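Local coordinates for protein catechol 2,3-dioxygenase (Rhodococcus sp., PDB 2WL9) that probably catalyses the iron-dependent extradiol ring cleavage of catechols during the breakdown of aromatic hydrocarbons, at residues G171-K176 with T186-H191. Numbering follows the deposited sequence.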
# COMPACT_ATOMS: atom_id res chain seq x y z
N GLY C 171 16.40 11.83 26.40
CA GLY C 171 16.94 12.98 25.69
C GLY C 171 18.27 13.44 26.23
O GLY C 171 18.95 12.72 26.97
N ALA C 172 18.65 14.65 25.83
CA ALA C 172 19.93 15.24 26.18
C ALA C 172 19.98 16.64 25.60
O ALA C 172 18.97 17.17 25.13
CB ALA C 172 21.08 14.39 25.63
N VAL C 173 21.17 17.24 25.62
CA VAL C 173 21.40 18.55 25.02
C VAL C 173 21.13 18.50 23.51
O VAL C 173 21.57 17.58 22.83
CB VAL C 173 22.85 19.00 25.26
CG1 VAL C 173 23.16 20.27 24.48
CG2 VAL C 173 23.09 19.21 26.76
N GLU C 174 20.39 19.48 23.00
CA GLU C 174 20.13 19.52 21.56
C GLU C 174 20.67 20.76 20.87
O GLU C 174 20.75 20.81 19.65
CB GLU C 174 18.65 19.31 21.25
CG GLU C 174 18.21 17.87 21.44
CD GLU C 174 16.82 17.59 20.90
OE1 GLU C 174 16.07 18.55 20.66
OE2 GLU C 174 16.48 16.41 20.74
N TYR C 175 21.04 21.76 21.65
CA TYR C 175 21.64 22.97 21.11
C TYR C 175 22.87 23.36 21.89
O TYR C 175 22.99 23.03 23.07
CB TYR C 175 20.64 24.12 21.16
CG TYR C 175 19.68 24.18 20.00
CD1 TYR C 175 19.94 25.00 18.91
CD2 TYR C 175 18.50 23.45 20.01
CE1 TYR C 175 19.06 25.08 17.84
CE2 TYR C 175 17.61 23.52 18.95
CZ TYR C 175 17.90 24.33 17.87
OH TYR C 175 17.02 24.42 16.82
N LYS C 176 23.80 24.05 21.23
CA LYS C 176 24.89 24.76 21.90
C LYS C 176 24.89 26.22 21.43
O LYS C 176 25.04 26.50 20.24
CB LYS C 176 26.23 24.10 21.61
CG LYS C 176 26.42 22.73 22.25
CD LYS C 176 27.61 21.98 21.67
CE LYS C 176 28.93 22.53 22.14
NZ LYS C 176 30.08 21.82 21.51
N THR C 186 23.41 25.16 26.90
CA THR C 186 23.17 23.80 26.41
C THR C 186 21.83 23.25 26.89
O THR C 186 21.79 22.37 27.76
CB THR C 186 24.31 22.82 26.83
OG1 THR C 186 24.53 22.91 28.24
CG2 THR C 186 25.62 23.14 26.08
N PRO C 187 20.72 23.75 26.31
CA PRO C 187 19.36 23.32 26.67
C PRO C 187 19.11 21.84 26.40
O PRO C 187 19.52 21.33 25.36
CB PRO C 187 18.45 24.14 25.75
CG PRO C 187 19.30 25.11 25.08
CD PRO C 187 20.71 24.68 25.17
N VAL C 188 18.41 21.18 27.33
CA VAL C 188 18.13 19.76 27.23
C VAL C 188 16.69 19.58 26.78
O VAL C 188 15.81 20.30 27.22
CB VAL C 188 18.36 19.05 28.60
CG1 VAL C 188 17.91 17.59 28.57
CG2 VAL C 188 19.83 19.14 28.99
N PHE C 189 16.48 18.63 25.87
CA PHE C 189 15.15 18.33 25.34
C PHE C 189 14.88 16.85 25.53
O PHE C 189 15.76 16.01 25.31
CB PHE C 189 15.07 18.67 23.85
CG PHE C 189 15.20 20.14 23.56
CD1 PHE C 189 14.10 20.88 23.17
CD2 PHE C 189 16.44 20.78 23.64
CE1 PHE C 189 14.21 22.24 22.89
CE2 PHE C 189 16.56 22.14 23.37
CZ PHE C 189 15.44 22.87 22.99
N MET C 190 13.66 16.53 25.94
CA MET C 190 13.30 15.16 26.26
C MET C 190 11.95 14.75 25.70
O MET C 190 11.03 15.56 25.62
CB MET C 190 13.36 14.94 27.78
CG MET C 190 14.68 15.39 28.39
SD MET C 190 14.88 14.91 30.09
CE MET C 190 15.32 13.18 29.92
N HIS C 191 11.85 13.48 25.33
CA HIS C 191 10.67 12.92 24.68
C HIS C 191 10.26 11.58 25.34
O HIS C 191 11.09 10.91 25.96
CB HIS C 191 10.95 12.71 23.19
CG HIS C 191 12.31 12.14 22.91
ND1 HIS C 191 12.57 10.78 22.95
CD2 HIS C 191 13.48 12.74 22.62
CE1 HIS C 191 13.84 10.58 22.67
NE2 HIS C 191 14.42 11.75 22.46
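Ala172 and Phe189 form the hydrogen-bonded pair of a short antiparallel beta pairing, in which strand 170-173, arriving from helix 157-167, lies beside strand 184-191 in the iron-bearing half of the chain. Phe189 N gives a nearly straight bond of 3.0 Å to Ala172 O, while Ala172 N returns a more bent one to Phe189 O, with an angle of 140° at the hydrogen. A third backbone bond, Glu174 N to Pro187 O at 3.1 Å, carries the pairing past the end of the strand. Gly171 sits opposite Met190 in a backbone conformation suited to glycine, and brings its CA against Phe189 O in a CA-H...O contact. Beyond the strand, Glu174 turns back across Phe189. With CG anti to its carbonyl carbon (chi1 -74°) and the chain extended from there, its carboxylate lies at only 17° to the phenyl plane, and OE1 comes within 3.3 Å of Phe189 CB. Asn246 and His196 both hydrogen-bond OE1, holding the carboxylate in place. Tyr175 packs beside Phe189: its CD2 is 4.1 Å from Phe189 CE2, its CB packs on Pro187 CD, and Ser245 N bonds its hydroxyl. Away from Phe189, Val173 sets its two methyls around Thr186 CB, CG1 at 3.7 Å, and CG2 also meets Val188 CG2; Leu103 of a second subunit packs on Val173. The side chain of Phe189 is about 6 Å from the bound iron, which is held by His149, His212, Tyr253 and Glu263, so this ring stands close to the metal site without binding the iron. Helix, edge strand and antiparallel return in this order belong to the beta-alpha-beta-beta-beta module of the vicinal oxygen chelate fold, to which type I extradiol dioxygenases belong.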